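Local structure of D-alanyl transferase DltD (6O93) at residues 26-31 against 123-128; 78-83 against 270-275; 264-269 against 309-314; 287-292 against 328-333. The protein probably transfers D-alanine to lipoteichoic acid during its biosynthesis at the cell membrane of the Gram-positive bacterium Enterococcus faecalis. One frame throughout, in Å; residues are numbered along the deposited sequence.

How the contacts relate
One contact lies within the parallel five-stranded sheet of this SGNH-clan fold and three among the helices and loops about it. Contact 4 joins strand 289-294 to the outermost strand 331-333. Contact 2 brings together the starts of helices 80-90 and 272-285; the latter is followed by strand 289-294, and contact 4 is about 17 Å away between centres. Segment 264-269 of contact 3 leads into segment 270-275 of contact 2, and Y273 OH probably bonds to Y267 O. Contacts 1 and 2 interleave along the chain, and S89 and V86 of helix 80-90 touch contact 1, whose centre is about 34 Å from that of contact 3. Distant parts of the chain are thereby joined around the sheet.

Contact 1 (26-31 against 123-128); sequences KGNVIK and SQLQTY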
loop_
_atom_site.group_PDB
_atom_site.type_symbol
_atom_site.label_atom_id
_atom_site.label_comp_id
_atom_site.label_asym_id
_atom_site.label_seq_id
_atom_site.Cartn_x
_atom_site.Cartn_y
_atom_site.Cartn_z
ATOM N N LYS A 26 4.758 -3.564 11.072
ATOM C CA LYS A 26 5.877 -2.890 11.720
ATOM C C LYS A 26 7.020 -3.830 12.079
ATOM O O LYS A 26 8.109 -3.350 12.417
ATOM C CB LYS A 26 5.409 -2.188 12.997
ATOM C CG LYS A 26 4.335 -1.141 12.793
ATOM C CD LYS A 26 3.919 -0.524 14.121
ATOM C CE LYS A 26 2.511 0.043 14.050
ATOM N NZ LYS A 26 2.203 0.933 15.202
ATOM N N GLY A 27 6.801 -5.143 12.034
ATOM C CA GLY A 27 7.817 -6.108 12.392
ATOM C C GLY A 27 8.617 -6.571 11.190
ATOM O O GLY A 27 8.512 -6.035 10.086
ATOM N N ASN A 28 9.435 -7.597 11.424
ATOM C CA ASN A 28 10.270 -8.182 10.377
ATOM C C ASN A 28 10.100 -9.686 10.239
ATOM O O ASN A 28 10.019 -10.182 9.114
ATOM C CB ASN A 28 11.752 -7.865 10.646
ATOM C CG ASN A 28 12.169 -6.513 10.101
ATOM O OD1 ASN A 28 11.497 -5.941 9.241
ATOM N ND2 ASN A 28 13.293 -6.001 10.590
ATOM N N VAL A 29 10.036 -10.422 11.352
ATOM C CA VAL A 29 10.110 -11.883 11.301
ATOM C C VAL A 29 9.066 -12.443 10.341
ATOM O O VAL A 29 9.389 -13.157 9.385
ATOM C CB VAL A 29 9.947 -12.482 12.708
ATOM C CG1 VAL A 29 9.889 -14.000 12.635
ATOM C CG2 VAL A 29 11.087 -12.036 13.612
ATOM N N ILE A 30 7.792 -12.130 10.585
ATOM C CA ILE A 30 6.716 -12.813 9.873
ATOM C C ILE A 30 6.650 -12.355 8.420
ATOM O O ILE A 30 6.642 -13.176 7.495
ATOM C CB ILE A 30 5.376 -12.603 10.598
ATOM C CG1 ILE A 30 5.382 -13.365 11.927
ATOM C CG2 ILE A 30 4.220 -13.062 9.716
ATOM C CD1 ILE A 30 4.211 -13.044 12.834
ATOM N N LYS A 31 6.598 -11.040 8.190
ATOM C CA LYS A 31 6.418 -10.557 6.825
ATOM C C LYS A 31 7.627 -10.889 5.957
ATOM O O LYS A 31 7.473 -11.245 4.783
ATOM C CB LYS A 31 6.140 -9.050 6.823
ATOM C CG LYS A 31 7.374 -8.163 6.840
ATOM C CD LYS A 31 6.990 -6.703 7.030
ATOM C CE LYS A 31 8.161 -5.772 6.755
ATOM N NZ LYS A 31 9.342 -6.086 7.596
ATOM N N SER A 123 7.653 2.455 12.480
ATOM C CA SER A 123 8.353 1.276 12.980
ATOM C C SER A 123 9.751 1.689 13.425
ATOM O O SER A 123 10.617 1.972 12.589
ATOM C CB SER A 123 8.421 0.187 11.911
ATOM O OG SER A 123 9.186 -0.920 12.361
ATOM N N GLN A 124 9.972 1.722 14.739
ATOM C CA GLN A 124 11.312 2.000 15.244
ATOM C C GLN A 124 12.273 0.874 14.885
ATOM O O GLN A 124 13.445 1.124 14.578
ATOM C CB GLN A 124 11.271 2.213 16.754
ATOM C CG GLN A 124 12.572 2.745 17.331
ATOM C CD GLN A 124 12.484 3.016 18.820
ATOM O OE1 GLN A 124 12.433 2.091 19.632
ATOM N NE2 GLN A 124 12.462 4.289 19.187
ATOM N N LEU A 125 11.792 -0.371 14.915
ATOM C CA LEU A 125 12.596 -1.509 14.481
ATOM C C LEU A 125 13.173 -1.276 13.089
ATOM O O LEU A 125 14.392 -1.299 12.889
ATOM C CB LEU A 125 11.741 -2.781 14.500
ATOM C CG LEU A 125 12.360 -4.038 13.876
ATOM C CD1 LEU A 125 13.597 -4.472 14.651
ATOM C CD2 LEU A 125 11.340 -5.165 13.811
ATOM N N GLN A 126 12.298 -1.052 12.107
ATOM C CA GLN A 126 12.747 -0.929 10.723
ATOM C C GLN A 126 13.598 0.321 10.520
ATOM O O GLN A 126 14.582 0.295 9.770
ATOM C CB GLN A 126 11.536 -0.923 9.789
ATOM C CG GLN A 126 10.693 -2.188 9.882
ATOM C CD GLN A 126 9.371 -2.082 9.137
ATOM O OE1 GLN A 126 9.063 -1.054 8.535
ATOM N NE2 GLN A 126 8.581 -3.149 9.185
ATOM N N THR A 127 13.245 1.421 11.185
ATOM C CA THR A 127 14.022 2.650 11.050
ATOM C C THR A 127 15.413 2.490 11.655
ATOM O O THR A 127 16.415 2.875 11.042
ATOM C CB THR A 127 13.276 3.813 11.705
ATOM O OG1 THR A 127 11.979 3.938 11.113
ATOM C CG2 THR A 127 14.035 5.119 11.523
ATOM N N TYR A 128 15.494 1.924 12.861
ATOM C CA TYR A 128 16.794 1.691 13.486
ATOM C C TYR A 128 17.618 0.679 12.695
ATOM O O TYR A 128 18.835 0.847 12.537
ATOM C CB TYR A 128 16.610 1.208 14.925
ATOM C CG TYR A 128 16.371 2.305 15.946
ATOM C CD1 TYR A 128 15.961 3.576 15.564
ATOM C CD2 TYR A 128 16.574 2.064 17.298
ATOM C CE1 TYR A 128 15.752 4.572 16.505
ATOM C CE2 TYR A 128 16.369 3.048 18.242
ATOM C CZ TYR A 128 15.959 4.300 17.843
ATOM O OH TYR A 128 15.759 5.276 18.789
#
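The backbone carbonyls of K26 and G27 are each taken by a side chain of 123-128. S123 OG donates to K26 O over 2.7 Å, in the carbonyl plane and on a lone pair. One residue on, Q126 NE2 reaches G27 O at 3.0 Å; the acceptor lies in the amide plane of Q126, while the donor is tilted 34° from the carbonyl plane. That carbonyl has a second donor from its own segment, K31 NZ at 2.6 Å from G27 O, which comes in the carbonyl plane, so two side chains grip one oxygen. Q126 NE2 also bonds to L25 O, and K31 NZ to S89 OG of helix 80-90. Beside these polar atoms, L125 CD2 packs on G27 CA at 3.9 Å and against the side-chain amide of N28, whose plane is nearly parallel to that of Q126. Further out, N28 ND2 is held by Q129 OE1, and at the start of helix 29-36 the backbone N of N28 and of V29 both donate to D192 OD2 of helix 175-195. S123 OG lies anti to its backbone N (chi1 176°), where it also accepts from Q126 N at 3.1 Å. S123 is thus a classical serine N-cap of helix 124-132 that, by donating to K26 O as well, ties this helix start to the chain entering helix 29-36.

Contact 2 (78-83 against 270-275); sequences TQSLTQ and SPEYGD
E272 and D275 reach across to S80 and L81 from the first turn of helix 272-285. The segment enters that turn at S270, whose OG accepts from E272 N at 2.9 Å and so caps the incoming backbone; the same hydroxyl bonds to V109 O. E272 then carries most of the polar contact. Its chain starts anti to the backbone N and bends at chi2 (70°), which swings the carboxylate onto the start of helix 80-90. There OE2 appears to accept from the backbone N and the hydroxyl of S80, though its place in the model is less sure. E272 OE1 takes a bond of 2.7 Å from a water, which in turn accepts from L81 N at 2.9 Å. The first amides of a helix are thereby met by an anion, one apparently directly and one through water, an arrangement expected to suit the helix dipole. In the alpha/beta fold of this SGNH-clan family, helix 80-90 follows strand 69-73 and helix 272-285 precedes strand 289-294; the N-terminal ends of the two helices meet here. Y273 turns its ring from the contact toward helix 309-324, where K318 makes a cation-pi contact with it. D275 N bonds back to P271 O, one turn earlier. D275 OD2 receives the other proton of the water at 2.8 Å and lies 3.7 Å from L81 CB, while OD1 bonds to Y143 OH and forms a salt bridge with R147.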
loop_
_atom_site.group_PDB
_atom_site.type_symbol
_atom_site.label_atom_id
_atom_site.label_comp_id
_atom_site.label_asym_id
_atom_site.label_seq_id
_atom_site.Cartn_x
_atom_site.Cartn_y
_atom_site.Cartn_z
ATOM N N THR A 78 -1.450 4.190 5.964
ATOM C CA THR A 78 -0.132 3.730 5.522
ATOM C C THR A 78 0.074 4.188 4.081
ATOM O O THR A 78 -0.491 3.612 3.148
ATOM C CB THR A 78 -0.003 2.213 5.647
ATOM O OG1 THR A 78 -1.014 1.567 4.865
ATOM C CG2 THR A 78 -0.140 1.776 7.103
ATOM N N GLN A 79 0.897 5.224 3.901
ATOM C CA GLN A 79 1.186 5.775 2.587
ATOM C C GLN A 79 2.624 5.424 2.182
ATOM O O GLN A 79 3.246 4.523 2.767
ATOM C CB GLN A 79 0.908 7.284 2.603
ATOM C CG GLN A 79 -0.525 7.624 3.006
ATOM C CD GLN A 79 -0.913 9.062 2.702
ATOM O OE1 GLN A 79 -0.139 9.824 2.120
ATOM N NE2 GLN A 79 -2.122 9.440 3.099
ATOM N N SER A 80 3.149 6.133 1.179
ATOM C CA SER A 80 4.367 5.683 0.511
ATOM C C SER A 80 5.568 5.697 1.449
ATOM O O SER A 80 6.416 4.800 1.388
ATOM C CB SER A 80 4.644 6.548 -0.716
ATOM O OG SER A 80 3.688 6.304 -1.732
ATOM N N LEU A 81 5.667 6.707 2.313
ATOM C CA LEU A 81 6.831 6.808 3.189
ATOM C C LEU A 81 6.896 5.620 4.141
ATOM O O LEU A 81 7.953 5.001 4.311
ATOM C CB LEU A 81 6.793 8.125 3.962
ATOM C CG LEU A 81 8.063 8.489 4.735
ATOM C CD1 LEU A 81 9.252 8.627 3.796
ATOM C CD2 LEU A 81 7.852 9.769 5.513
ATOM N N THR A 82 5.767 5.284 4.768
ATOM C CA THR A 82 5.701 4.086 5.597
ATOM C C THR A 82 6.082 2.848 4.797
ATOM O O THR A 82 6.872 2.013 5.253
ATOM C CB THR A 82 4.294 3.928 6.177
ATOM O OG1 THR A 82 4.017 5.001 7.083
ATOM C CG2 THR A 82 4.158 2.598 6.908
ATOM N N GLN A 83 5.523 2.713 3.591
ATOM C CA GLN A 83 5.760 1.518 2.788
ATOM C C GLN A 83 7.206 1.430 2.320
ATOM O O GLN A 83 7.752 0.326 2.208
ATOM C CB GLN A 83 4.809 1.500 1.590
ATOM C CG GLN A 83 3.333 1.417 1.962
ATOM C CD GLN A 83 2.948 0.068 2.542
ATOM O OE1 GLN A 83 3.807 -0.727 2.917
ATOM N NE2 GLN A 83 1.648 -0.197 2.611
ATOM N N SER A 270 1.763 17.384 -4.099
ATOM C CA SER A 270 1.891 16.696 -2.822
ATOM C C SER A 270 3.318 16.241 -2.541
ATOM O O SER A 270 4.032 15.820 -3.462
ATOM C CB SER A 270 0.961 15.481 -2.788
ATOM O OG SER A 270 1.082 14.790 -1.559
ATOM N N PRO A 271 3.769 16.299 -1.284
ATOM C CA PRO A 271 5.008 15.594 -0.923
ATOM C C PRO A 271 4.919 14.094 -1.128
ATOM O O PRO A 271 5.958 13.422 -1.151
ATOM C CB PRO A 271 5.196 15.945 0.561
ATOM C CG PRO A 271 4.397 17.178 0.775
ATOM C CD PRO A 271 3.233 17.080 -0.155
ATOM N N GLU A 272 3.709 13.546 -1.277
ATOM C CA GLU A 272 3.563 12.108 -1.472
ATOM C C GLU A 272 4.227 11.650 -2.764
ATOM O O GLU A 272 4.644 10.491 -2.866
ATOM C CB GLU A 272 2.079 11.731 -1.467
ATOM C CG GLU A 272 1.796 10.236 -1.609
ATOM C CD GLU A 272 2.194 9.438 -0.382
ATOM O OE1 GLU A 272 2.401 10.047 0.689
ATOM O OE2 GLU A 272 2.298 8.198 -0.488
ATOM N N TYR A 273 4.332 12.534 -3.761
ATOM C CA TYR A 273 5.054 12.178 -4.978
ATOM C C TYR A 273 6.519 11.903 -4.673
ATOM O O TYR A 273 7.126 11.001 -5.266
ATOM C CB TYR A 273 4.920 13.286 -6.024
ATOM C CG TYR A 273 3.519 13.420 -6.565
ATOM C CD1 TYR A 273 3.017 12.498 -7.473
ATOM C CD2 TYR A 273 2.691 14.460 -6.161
ATOM C CE1 TYR A 273 1.735 12.607 -7.967
ATOM C CE2 TYR A 273 1.406 14.580 -6.650
ATOM C CZ TYR A 273 0.933 13.648 -7.553
ATOM O OH TYR A 273 -0.344 13.755 -8.043
ATOM N N GLY A 274 7.101 12.664 -3.745
ATOM C CA GLY A 274 8.451 12.366 -3.297
ATOM C C GLY A 274 8.519 11.108 -2.451
ATOM O O GLY A 274 9.429 10.290 -2.611
ATOM N N ASP A 275 7.563 10.937 -1.533
ATOM C CA ASP A 275 7.535 9.727 -0.718
ATOM C C ASP A 275 7.305 8.497 -1.585
ATOM O O ASP A 275 7.866 7.425 -1.324
ATOM C CB ASP A 275 6.449 9.837 0.351
ATOM C CG ASP A 275 6.706 10.960 1.330
ATOM O OD1 ASP A 275 7.794 11.571 1.269
ATOM O OD2 ASP A 275 5.815 11.235 2.160
HETATM O O HOH W 1 4.081 9.073 2.623
#

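Contact 3 (264-269 against 309-314); sequences KWDYRF and QDMLQQ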
loop_
_atom_site.group_PDB
_atom_site.type_symbol
_atom_site.label_atom_id
_atom_site.label_comp_id
_atom_site.label_asym_id
_atom_site.label_seq_id
_atom_site.Cartn_x
_atom_site.Cartn_y
_atom_site.Cartn_z
ATOM N N LYS A 264 -13.289 21.527 -4.419
ATOM C CA LYS A 264 -11.981 22.165 -4.393
ATOM C C LYS A 264 -10.846 21.198 -4.080
ATOM O O LYS A 264 -9.682 21.612 -4.082
ATOM C CB LYS A 264 -11.981 23.305 -3.369
ATOM C CG LYS A 264 -12.938 24.440 -3.709
ATOM C CD LYS A 264 -12.930 25.519 -2.635
ATOM C CE LYS A 264 -13.851 26.680 -2.993
ATOM N NZ LYS A 264 -13.398 27.421 -4.206
ATOM N N TRP A 265 -11.148 19.930 -3.817
ATOM C CA TRP A 265 -10.099 18.972 -3.500
ATOM C C TRP A 265 -9.199 18.749 -4.709
ATOM O O TRP A 265 -9.658 18.720 -5.856
ATOM C CB TRP A 265 -10.704 17.646 -3.039
ATOM C CG TRP A 265 -11.300 17.709 -1.665
ATOM C CD1 TRP A 265 -11.570 18.832 -0.938
ATOM C CD2 TRP A 265 -11.690 16.600 -0.847
ATOM N NE1 TRP A 265 -12.108 18.490 0.280
ATOM C CE2 TRP A 265 -12.191 17.126 0.360
ATOM C CE3 TRP A 265 -11.665 15.212 -1.019
ATOM C CZ2 TRP A 265 -12.665 16.314 1.388
ATOM C CZ3 TRP A 265 -12.135 14.408 0.002
ATOM C CH2 TRP A 265 -12.629 14.961 1.190
ATOM N N ASP A 266 -7.906 18.584 -4.440
ATOM C CA ASP A 266 -6.895 18.548 -5.486
ATOM C C ASP A 266 -5.752 17.656 -5.025
ATOM O O ASP A 266 -5.182 17.884 -3.953
ATOM C CB ASP A 266 -6.394 19.964 -5.791
ATOM C CG ASP A 266 -5.569 20.038 -7.053
ATOM O OD1 ASP A 266 -5.214 18.973 -7.602
ATOM O OD2 ASP A 266 -5.280 21.169 -7.499
ATOM N N TYR A 267 -5.423 16.648 -5.832
ATOM C CA TYR A 267 -4.360 15.701 -5.515
ATOM C C TYR A 267 -3.163 15.828 -6.450
ATOM O O TYR A 267 -2.313 14.931 -6.476
ATOM C CB TYR A 267 -4.890 14.266 -5.570
ATOM C CG TYR A 267 -6.065 13.969 -4.667
ATOM C CD1 TYR A 267 -6.138 14.487 -3.381
ATOM C CD2 TYR A 267 -7.103 13.158 -5.102
ATOM C CE1 TYR A 267 -7.217 14.206 -2.556
ATOM C CE2 TYR A 267 -8.182 12.871 -4.290
ATOM C CZ TYR A 267 -8.236 13.395 -3.021
ATOM O OH TYR A 267 -9.315 13.102 -2.219
ATOM N N ARG A 268 -3.075 16.912 -7.222
ATOM C CA ARG A 268 -2.007 17.044 -8.206
ATOM C C ARG A 268 -0.678 17.464 -7.592
ATOM O O ARG A 268 0.369 17.221 -8.201
ATOM C CB ARG A 268 -2.409 18.055 -9.282
ATOM C CG ARG A 268 -3.595 17.620 -10.131
ATOM C CD ARG A 268 -4.032 18.733 -11.067
ATOM N NE ARG A 268 -4.462 19.913 -10.324
ATOM C CZ ARG A 268 -4.620 21.122 -10.854
ATOM N NH1 ARG A 268 -4.382 21.328 -12.142
ATOM N NH2 ARG A 268 -5.010 22.128 -10.088
ATOM N N PHE A 269 -0.689 18.081 -6.412
ATOM C CA PHE A 269 0.518 18.611 -5.790
ATOM C C PHE A 269 0.638 18.039 -4.385
ATOM O O PHE A 269 -0.280 18.191 -3.571
ATOM C CB PHE A 269 0.482 20.140 -5.755
ATOM C CG PHE A 269 -0.027 20.756 -7.029
ATOM C CD1 PHE A 269 0.768 20.792 -8.163
ATOM C CD2 PHE A 269 -1.302 21.293 -7.092
ATOM C CE1 PHE A 269 0.302 21.356 -9.335
ATOM C CE2 PHE A 269 -1.773 21.858 -8.264
ATOM C CZ PHE A 269 -0.969 21.892 -9.386
ATOM N N GLN A 309 -13.347 14.434 -11.650
ATOM C CA GLN A 309 -12.772 13.281 -12.333
ATOM C C GLN A 309 -11.682 13.703 -13.307
ATOM O O GLN A 309 -10.744 12.936 -13.557
ATOM C CB GLN A 309 -13.869 12.508 -13.064
ATOM C CG GLN A 309 -14.841 11.792 -12.141
ATOM C CD GLN A 309 -14.241 10.547 -11.508
ATOM O OE1 GLN A 309 -13.158 10.101 -11.890
ATOM N NE2 GLN A 309 -14.947 9.979 -10.537
ATOM N N ASP A 310 -11.787 14.911 -13.868
ATOM C CA ASP A 310 -10.716 15.430 -14.711
ATOM C C ASP A 310 -9.429 15.589 -13.912
ATOM O O ASP A 310 -8.340 15.261 -14.398
ATOM C CB ASP A 310 -11.134 16.767 -15.326
ATOM C CG ASP A 310 -12.418 16.666 -16.129
ATOM O OD1 ASP A 310 -12.642 15.616 -16.771
ATOM O OD2 ASP A 310 -13.206 17.636 -16.119
ATOM N N MET A 311 -9.537 16.090 -12.679
ATOM C CA MET A 311 -8.369 16.206 -11.812
ATOM C C MET A 311 -7.776 14.835 -11.507
ATOM O O MET A 311 -6.551 14.671 -11.487
ATOM C CB MET A 311 -8.756 16.932 -10.522
ATOM C CG MET A 311 -7.630 17.078 -9.505
ATOM S SD MET A 311 -7.436 15.654 -8.413
ATOM C CE MET A 311 -8.971 15.701 -7.494
ATOM N N LEU A 312 -8.629 13.835 -11.270
ATOM C CA LEU A 312 -8.125 12.491 -11.012
ATOM C C LEU A 312 -7.356 11.945 -12.207
ATOM O O LEU A 312 -6.386 11.201 -12.031
ATOM C CB LEU A 312 -9.278 11.554 -10.647
ATOM C CG LEU A 312 -9.927 11.788 -9.279
ATOM C CD1 LEU A 312 -11.138 10.885 -9.101
ATOM C CD2 LEU A 312 -8.925 11.564 -8.150
ATOM N N GLN A 313 -7.765 12.304 -13.428
ATOM C CA GLN A 313 -7.014 11.879 -14.606
ATOM C C GLN A 313 -5.680 12.605 -14.706
ATOM O O GLN A 313 -4.697 12.029 -15.184
ATOM C CB GLN A 313 -7.839 12.106 -15.875
ATOM C CG GLN A 313 -8.994 11.132 -16.034
ATOM C CD GLN A 313 -8.539 9.686 -15.975
ATOM O OE1 GLN A 313 -7.605 9.288 -16.671
ATOM N NE2 GLN A 313 -9.183 8.899 -15.124
ATOM N N GLN A 314 -5.623 13.864 -14.267
ATOM C CA GLN A 314 -4.344 14.559 -14.195
ATOM C C GLN A 314 -3.410 13.868 -13.211
ATOM O O GLN A 314 -2.203 13.751 -13.461
ATOM C CB GLN A 314 -4.568 16.018 -13.798
ATOM C CG GLN A 314 -5.323 16.835 -14.839
ATOM C CD GLN A 314 -4.525 17.042 -16.113
ATOM O OE1 GLN A 314 -3.438 17.615 -16.091
ATOM N NE2 GLN A 314 -5.063 16.571 -17.231
HETATM O O HOH W 2 -3.317 19.997 -14.295
#
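A methionine sulfur serves as hydrogen-bond acceptor here: Y267 N points at M311 SD over 3.4 Å with an N-H...S angle of 162°, a weak but fairly straight bond. M311 leaves helix 309-324 with CG anti to its backbone N (chi1 178°) and then bends twice, which lays the thioether along loop 264-269, which leads toward helix 272-285. Its CE ends 3.5 Å from W265 O, and SD stands 5.0 Å from the centroid of the Y267 ring in an oblique Met-aromatic contact. L312 CD2 meets the edge of the same ring, 3.9 Å from Y267 CD2. The loop is shaped by an Asx turn, D266 OD1 accepting from R268 N. R268 folds back to grip the same carboxylate side-on, NE to OD1 and NH2 to OD2, the latter at 2.8 Å, both within the guanidinium plane. This salt bridge fixes the rotation of the guanidinium, one face of which is covered by F269 CZ. The aliphatic part of R268 runs alongside Q314, CD to CB 3.9 Å. Beyond it a water accepts from R268 NH1 at 2.7 Å and donates to Q314 OE1, while K318 of helix 309-324 bonds to R268 O.

Contact 4 (287-292 against 328-333); sequences NVDVLF and FTNIAD
F292 and I331 form a parallel beta bridge, and around F292 the contact is tightest. F292 N donates to N330 O at 3.0 Å with an N-H...O angle of 176°, and F292 O receives A332 N at 2.7 Å, gripping the F292 backbone from I331's two neighbours, the normal parallel pattern. With CG anti to the carbonyl carbon (chi1 -64°), the F292 ring turns its edge to the face of F328 in an offset edge-to-face pair, planes at 87° and centroids 5.4 Å apart. V290 CG1 covers one face of the F292 ring, and L323 of helix 309-324 packs on both phenylalanines. L291, pointing to the other side of the sheet, sets CD1 4.2 Å from A332 CB and packs on V362 and F365 of helix 352-367.

The pairing is looser one step back, at V290 and the partly exposed N330. A water stands in for a direct backbone bond: it donates to V290 O at 2.7 Å and accepts from N330 N at 3.1 Å. N330 ND2 adds a weak bond to V290 O, and D289 OD1, though close to that nitrogen, is badly angled for one. Strand 331-333, outermost in the sheet, is thus held by firm backbone bonds and buried rings at F292, whereas at V290 and N330 water and a side-chain amide take over the polar pairing.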
loop_
_atom_site.group_PDB
_atom_site.type_symbol
_atom_site.label_atom_id
_atom_site.label_comp_id
_atom_site.label_asym_id
_atom_site.label_seq_id
_atom_site.Cartn_x
_atom_site.Cartn_y
_atom_site.Cartn_z
ATOM N N ASN A 287 15.591 -5.047 -7.405
ATOM C CA ASN A 287 15.175 -5.697 -8.648
ATOM C C ASN A 287 13.802 -6.348 -8.493
ATOM O O ASN A 287 13.580 -7.482 -8.919
ATOM C CB ASN A 287 16.218 -6.723 -9.098
ATOM C CG ASN A 287 15.967 -7.237 -10.503
ATOM O OD1 ASN A 287 15.720 -8.426 -10.708
ATOM N ND2 ASN A 287 16.022 -6.339 -11.479
ATOM N N VAL A 288 12.876 -5.625 -7.871
ATOM C CA VAL A 288 11.527 -6.124 -7.632
ATOM C C VAL A 288 10.655 -5.782 -8.832
ATOM O O VAL A 288 10.575 -4.618 -9.243
ATOM C CB VAL A 288 10.939 -5.528 -6.343
ATOM C CG1 VAL A 288 9.583 -6.154 -6.036
ATOM C CG2 VAL A 288 11.901 -5.714 -5.176
ATOM N N ASP A 289 9.999 -6.796 -9.390
ATOM C CA ASP A 289 9.027 -6.610 -10.457
ATOM C C ASP A 289 7.679 -6.292 -9.822
ATOM O O ASP A 289 7.201 -7.043 -8.967
ATOM C CB ASP A 289 8.942 -7.869 -11.322
ATOM C CG ASP A 289 8.260 -7.625 -12.657
ATOM O OD1 ASP A 289 7.961 -6.456 -12.985
ATOM O OD2 ASP A 289 8.026 -8.615 -13.384
ATOM N N VAL A 290 7.071 -5.179 -10.227
ATOM C CA VAL A 290 5.939 -4.616 -9.502
ATOM C C VAL A 290 4.802 -4.310 -10.464
ATOM O O VAL A 290 5.019 -3.739 -11.538
ATOM C CB VAL A 290 6.343 -3.339 -8.736
ATOM C CG1 VAL A 290 5.175 -2.832 -7.900
ATOM C CG2 VAL A 290 7.559 -3.606 -7.870
ATOM N N LEU A 291 3.587 -4.678 -10.063
ATOM C CA LEU A 291 2.368 -4.252 -10.738
ATOM C C LEU A 291 1.721 -3.144 -9.913
ATOM O O LEU A 291 1.371 -3.359 -8.746
ATOM C CB LEU A 291 1.403 -5.423 -10.919
ATOM C CG LEU A 291 0.008 -5.062 -11.441
ATOM C CD1 LEU A 291 0.081 -4.440 -12.833
ATOM C CD2 LEU A 291 -0.880 -6.287 -11.444
ATOM N N PHE A 292 1.569 -1.969 -10.514
ATOM C CA PHE A 292 0.945 -0.828 -9.861
ATOM C C PHE A 292 -0.517 -0.726 -10.275
ATOM O O PHE A 292 -0.852 -0.876 -11.453
ATOM C CB PHE A 292 1.684 0.466 -10.207
ATOM C CG PHE A 292 3.100 0.503 -9.708
ATOM C CD1 PHE A 292 4.132 -0.013 -10.475
ATOM C CD2 PHE A 292 3.397 1.040 -8.469
ATOM C CE1 PHE A 292 5.436 0.011 -10.014
ATOM C CE2 PHE A 292 4.700 1.066 -8.002
ATOM C CZ PHE A 292 5.720 0.551 -8.776
ATOM N N PHE A 328 9.094 1.432 -14.837
ATOM C CA PHE A 328 7.967 0.701 -14.262
ATOM C C PHE A 328 6.846 0.707 -15.294
ATOM O O PHE A 328 6.139 1.706 -15.453
ATOM C CB PHE A 328 7.523 1.333 -12.946
ATOM C CG PHE A 328 8.575 1.307 -11.874
ATOM C CD1 PHE A 328 8.751 0.182 -11.083
ATOM C CD2 PHE A 328 9.384 2.410 -11.651
ATOM C CE1 PHE A 328 9.714 0.158 -10.094
ATOM C CE2 PHE A 328 10.350 2.392 -10.660
ATOM C CZ PHE A 328 10.515 1.266 -9.881
ATOM N N THR A 329 6.683 -0.414 -15.997
ATOM C CA THR A 329 5.762 -0.502 -17.122
ATOM C C THR A 329 4.556 -1.394 -16.854
ATOM O O THR A 329 3.698 -1.526 -17.733
ATOM C CB THR A 329 6.500 -1.011 -18.369
ATOM O OG1 THR A 329 6.981 -2.340 -18.138
ATOM C CG2 THR A 329 7.675 -0.104 -18.703
ATOM N N ASN A 330 4.464 -2.010 -15.679
ATOM C CA ASN A 330 3.312 -2.833 -15.311
ATOM C C ASN A 330 2.358 -1.956 -14.506
ATOM O O ASN A 330 2.534 -1.779 -13.298
ATOM C CB ASN A 330 3.745 -4.058 -14.513
ATOM C CG ASN A 330 4.785 -4.890 -15.234
ATOM O OD1 ASN A 330 4.640 -5.205 -16.415
ATOM N ND2 ASN A 330 5.844 -5.249 -14.523
ATOM N N ILE A 331 1.342 -1.413 -15.174
ATOM C CA ILE A 331 0.408 -0.479 -14.555
ATOM C C ILE A 331 -1.008 -0.877 -14.945
ATOM O O ILE A 331 -1.349 -0.888 -16.134
ATOM C CB ILE A 331 0.686 0.975 -14.970
ATOM C CG1 ILE A 331 2.143 1.347 -14.682
ATOM C CG2 ILE A 331 -0.257 1.926 -14.236
ATOM C CD1 ILE A 331 2.522 2.735 -15.157
ATOM N N ALA A 332 -1.832 -1.189 -13.947
ATOM C CA ALA A 332 -3.258 -1.443 -14.150
ATOM C C ALA A 332 -4.001 -0.177 -13.736
ATOM O O ALA A 332 -4.329 0.019 -12.566
ATOM C CB ALA A 332 -3.717 -2.661 -13.356
ATOM N N ASP A 333 -4.264 0.690 -14.711
ATOM C CA ASP A 333 -4.898 1.984 -14.458
ATOM C C ASP A 333 -6.402 1.832 -14.641
ATOM O O ASP A 333 -6.905 1.818 -15.767
ATOM C CB ASP A 333 -4.330 3.049 -15.391
ATOM C CG ASP A 333 -4.931 4.421 -15.144
ATOM O OD1 ASP A 333 -5.678 4.579 -14.154
ATOM O OD2 ASP A 333 -4.659 5.343 -15.943
HETATM O O HOH W 3 6.193 -1.887 -13.158
#